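PDB 4IUL: eukaryotic translation initiation factor 4 gamma 2, which probably acts in translation initiation, its HEAT-repeat MIF4G domain interacting with the RNA helicase eIF4A. Local coordinates for residues R109-F120 with D166-C176. Numbering follows the deposited sequence.
Sequences RRLLISKLQDEF and DLIHESILHKC. With SO4 (sulfate ion), chain D.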
# COMPACT_ATOMS: atom_id res chain seq x y z
N ARG A 109 -6.38 1.93 13.82
CA ARG A 109 -6.91 2.15 12.48
C ARG A 109 -6.71 3.56 11.96
O ARG A 109 -6.34 3.75 10.81
CB ARG A 109 -8.41 1.79 12.42
CG ARG A 109 -8.71 0.28 12.49
CD ARG A 109 -10.21 0.03 12.42
NE ARG A 109 -10.56 -1.38 12.61
CZ ARG A 109 -10.44 -2.32 11.67
NH1 ARG A 109 -9.98 -2.00 10.47
NH2 ARG A 109 -10.80 -3.57 11.93
N ARG A 110 -6.96 4.54 12.83
CA ARG A 110 -6.81 5.95 12.49
C ARG A 110 -5.37 6.36 12.18
O ARG A 110 -5.11 7.06 11.20
CB ARG A 110 -7.36 6.81 13.64
CG ARG A 110 -6.95 8.28 13.60
CD ARG A 110 -7.63 9.07 14.72
NE ARG A 110 -7.08 8.81 16.05
CZ ARG A 110 -5.93 9.30 16.50
NH1 ARG A 110 -5.51 9.02 17.73
NH2 ARG A 110 -5.18 10.07 15.71
N LEU A 111 -4.42 5.93 12.99
CA LEU A 111 -3.02 6.29 12.76
C LEU A 111 -2.41 5.55 11.56
O LEU A 111 -1.48 6.06 10.93
CB LEU A 111 -2.19 6.03 14.02
CG LEU A 111 -2.54 6.86 15.28
CD1 LEU A 111 -1.74 6.33 16.47
CD2 LEU A 111 -2.23 8.35 15.05
N LEU A 112 -2.93 4.37 11.24
CA LEU A 112 -2.40 3.61 10.10
C LEU A 112 -2.74 4.38 8.81
O LEU A 112 -1.88 4.62 7.96
CB LEU A 112 -3.02 2.21 10.03
CG LEU A 112 -2.19 1.06 9.45
CD1 LEU A 112 -3.11 -0.04 8.92
CD2 LEU A 112 -1.31 1.56 8.33
N ILE A 113 -4.01 4.75 8.67
CA ILE A 113 -4.47 5.48 7.49
C ILE A 113 -3.63 6.74 7.33
O ILE A 113 -3.15 7.05 6.23
CB ILE A 113 -5.97 5.87 7.63
CG1 ILE A 113 -6.84 4.64 7.38
CG2 ILE A 113 -6.32 7.01 6.66
CD1 ILE A 113 -8.28 4.80 7.81
N SER A 114 -3.44 7.45 8.43
CA SER A 114 -2.66 8.68 8.45
C SER A 114 -1.22 8.48 7.97
O SER A 114 -0.72 9.27 7.18
CB SER A 114 -2.66 9.27 9.86
OG SER A 114 -1.73 10.33 9.96
N LYS A 115 -0.57 7.42 8.46
CA LYS A 115 0.81 7.13 8.09
C LYS A 115 0.99 6.83 6.60
O LYS A 115 1.92 7.32 5.98
CB LYS A 115 1.35 5.95 8.91
CG LYS A 115 2.75 5.50 8.49
CD LYS A 115 3.87 6.20 9.27
CE LYS A 115 4.00 7.68 8.94
NZ LYS A 115 5.14 8.30 9.69
N LEU A 116 0.12 6.01 6.02
CA LEU A 116 0.27 5.71 4.61
C LEU A 116 0.05 6.93 3.73
O LEU A 116 0.67 7.05 2.68
CB LEU A 116 -0.65 4.56 4.20
CG LEU A 116 0.22 3.31 4.42
CD1 LEU A 116 -0.52 2.30 5.24
CD2 LEU A 116 0.66 2.76 3.08
N GLN A 117 -0.80 7.84 4.16
CA GLN A 117 -1.02 9.06 3.41
C GLN A 117 0.33 9.80 3.38
O GLN A 117 0.71 10.40 2.37
CB GLN A 117 -2.08 9.93 4.09
CG GLN A 117 -2.42 11.22 3.35
CD GLN A 117 -2.75 10.99 1.89
OE1 GLN A 117 -3.66 10.23 1.56
NE2 GLN A 117 -2.01 11.64 1.00
N ASP A 118 1.06 9.73 4.50
CA ASP A 118 2.37 10.38 4.62
C ASP A 118 3.43 9.75 3.71
O ASP A 118 4.14 10.46 2.99
CB ASP A 118 2.89 10.34 6.06
CG ASP A 118 1.99 11.06 7.04
OD1 ASP A 118 1.43 12.12 6.68
OD2 ASP A 118 1.86 10.57 8.18
N GLU A 119 3.57 8.43 3.76
CA GLU A 119 4.56 7.78 2.91
C GLU A 119 4.27 8.08 1.44
O GLU A 119 5.18 8.35 0.67
CB GLU A 119 4.60 6.26 3.14
CG GLU A 119 5.43 5.82 4.33
CD GLU A 119 6.92 6.08 4.15
OE1 GLU A 119 7.31 7.24 3.92
OE2 GLU A 119 7.72 5.12 4.26
N PHE A 120 2.99 8.06 1.06
CA PHE A 120 2.64 8.32 -0.33
C PHE A 120 3.09 9.70 -0.81
O PHE A 120 3.54 9.83 -1.95
CB PHE A 120 1.14 8.16 -0.58
CG PHE A 120 0.78 8.11 -2.04
CD1 PHE A 120 1.13 7.00 -2.82
CD2 PHE A 120 0.12 9.17 -2.65
CE1 PHE A 120 0.83 6.95 -4.18
CE2 PHE A 120 -0.19 9.13 -4.01
CZ PHE A 120 0.17 8.02 -4.78
N ASP A 166 -9.73 -3.71 3.87
CA ASP A 166 -10.44 -2.52 4.32
C ASP A 166 -9.68 -1.70 5.36
O ASP A 166 -10.29 -1.07 6.23
CB ASP A 166 -11.84 -2.88 4.84
CG ASP A 166 -12.85 -1.73 4.68
OD1 ASP A 166 -12.93 -1.16 3.56
OD2 ASP A 166 -13.57 -1.40 5.65
N LEU A 167 -8.36 -1.70 5.27
CA LEU A 167 -7.51 -0.95 6.19
C LEU A 167 -7.19 0.48 5.73
O LEU A 167 -6.69 1.29 6.52
CB LEU A 167 -6.22 -1.74 6.47
CG LEU A 167 -6.49 -3.02 7.29
CD1 LEU A 167 -5.21 -3.85 7.48
CD2 LEU A 167 -7.08 -2.63 8.64
N ILE A 168 -7.45 0.79 4.46
CA ILE A 168 -7.28 2.15 3.93
C ILE A 168 -8.49 2.40 3.02
O ILE A 168 -9.18 1.46 2.63
CB ILE A 168 -5.94 2.36 3.15
CG1 ILE A 168 -5.72 1.25 2.12
CG2 ILE A 168 -4.78 2.49 4.14
CD1 ILE A 168 -6.41 1.51 0.80
N HIS A 169 -8.74 3.66 2.68
CA HIS A 169 -9.90 4.04 1.86
C HIS A 169 -9.74 4.26 0.34
O HIS A 169 -8.63 4.21 -0.21
CB HIS A 169 -10.55 5.27 2.50
CG HIS A 169 -10.98 5.06 3.92
ND1 HIS A 169 -11.12 6.09 4.82
CD2 HIS A 169 -11.30 3.92 4.59
CE1 HIS A 169 -11.50 5.60 5.99
NE2 HIS A 169 -11.62 4.29 5.88
N GLU A 170 -10.88 4.53 -0.31
CA GLU A 170 -10.97 4.75 -1.76
C GLU A 170 -10.13 5.88 -2.33
O GLU A 170 -9.55 5.76 -3.41
CB GLU A 170 -12.42 5.01 -2.17
CG GLU A 170 -13.37 3.85 -2.02
CD GLU A 170 -14.62 4.00 -2.90
OE1 GLU A 170 -15.24 5.09 -2.88
OE2 GLU A 170 -14.98 3.04 -3.61
N SER A 171 -10.08 6.99 -1.60
CA SER A 171 -9.35 8.14 -2.06
C SER A 171 -7.89 7.89 -2.44
O SER A 171 -7.46 8.25 -3.54
CB SER A 171 -9.42 9.25 -1.01
OG SER A 171 -8.86 10.44 -1.52
N ILE A 172 -7.13 7.26 -1.55
CA ILE A 172 -5.71 7.00 -1.84
C ILE A 172 -5.52 5.97 -2.94
O ILE A 172 -4.53 6.02 -3.67
CB ILE A 172 -4.93 6.57 -0.56
CG1 ILE A 172 -3.43 6.76 -0.78
CG2 ILE A 172 -5.21 5.13 -0.24
CD1 ILE A 172 -2.57 6.54 0.45
N LEU A 173 -6.46 5.04 -3.06
CA LEU A 173 -6.38 4.03 -4.10
C LEU A 173 -6.52 4.72 -5.47
O LEU A 173 -5.74 4.45 -6.38
CB LEU A 173 -7.46 2.97 -3.92
CG LEU A 173 -7.26 1.99 -2.77
CD1 LEU A 173 -8.52 1.17 -2.59
CD2 LEU A 173 -6.06 1.08 -3.05
N HIS A 174 -7.49 5.61 -5.61
CA HIS A 174 -7.68 6.33 -6.87
C HIS A 174 -6.43 7.17 -7.16
O HIS A 174 -6.05 7.36 -8.32
CB HIS A 174 -8.92 7.24 -6.82
CG HIS A 174 -10.21 6.51 -7.02
ND1 HIS A 174 -10.62 6.04 -8.24
CD2 HIS A 174 -11.16 6.13 -6.13
CE1 HIS A 174 -11.76 5.39 -8.10
NE2 HIS A 174 -12.11 5.42 -6.83
N LYS A 175 -5.79 7.67 -6.11
CA LYS A 175 -4.59 8.49 -6.27
C LYS A 175 -3.43 7.64 -6.80
O LYS A 175 -2.58 8.14 -7.54
CB LYS A 175 -4.22 9.13 -4.93
CG LYS A 175 -3.77 10.57 -5.04
CD LYS A 175 -3.83 11.28 -3.70
CE LYS A 175 -5.26 11.41 -3.21
NZ LYS A 175 -5.34 12.07 -1.88
N CYS A 176 -3.39 6.36 -6.42
CA CYS A 176 -2.36 5.46 -6.90
C CYS A 176 -2.61 5.18 -8.39
O CYS A 176 -1.70 5.27 -9.21
CB CYS A 176 -2.39 4.14 -6.12
SG CYS A 176 -1.76 4.22 -4.41
S SO4 D . -2.60 12.02 18.16
O1 SO4 D . -2.89 13.41 17.80
O2 SO4 D . -3.85 11.33 18.54
O3 SO4 D . -1.99 11.33 17.01
O4 SO4 D . -1.67 11.99 19.30
O HOH W 1 -7.10 1.39 9.03
O HOH W 2 -9.57 0.29 9.22
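Phe-120 and Ile-172 meet where segment 109-120 of helix 107-127 runs nearly parallel to the first turns of helix 170-181 (residues 170-176), the two segment axes 19° apart, in the all-helical HEAT-repeat stack of the MIF4G domain. Packing is mainly apolar. With CG of Phe-120 anti to the backbone N (chi1 -167°), the ring reaches across to the second helix: its CE2 lies 4.0 Å from Lys-175 CG, and Ile-172 CD1 sits 4.2 Å from Phe-120 CB. That same methyl also touches OE1 of Gln-117, while NE2 of the same amide is hydrogen-bonded to Glu-121, one turn on in the same helix. Nearer the turn that leads into helix 170-181, Leu-116 CD1 and Ile-113 CG1 both approach Ile-168 CG2, while Leu-112 CD1 rests against CB of Leu-167. Helix 141-163 lies against Leu-116 and Phe-120, and Cys-81 of helix 74-87 against Leu-112 and Leu-167.

The imidazole of His-169, the N-cap residue, turns one face to Ile-113, whose CD1 makes a CH-pi contact 4.1 Å from the ring centroid.

Direct polar contacts give way to water. One molecule bridges the backbones, donating to Arg-109 O at 3.1 Å and, at a doubtfully short distance, to Leu-167 O. A second accepts from Arg-109 NH1 at the guanidinium edge, in its plane, and donates weakly to Asp-166 O. Asp-166, which closes helix 141-163 in a Schellman motif, sends its carboxylate to Arg-209.

At the far end the contact is sulfur-aromatic: Cys-176 SG stands obliquely to the Phe-120 ring, 3.8 Å from CE1.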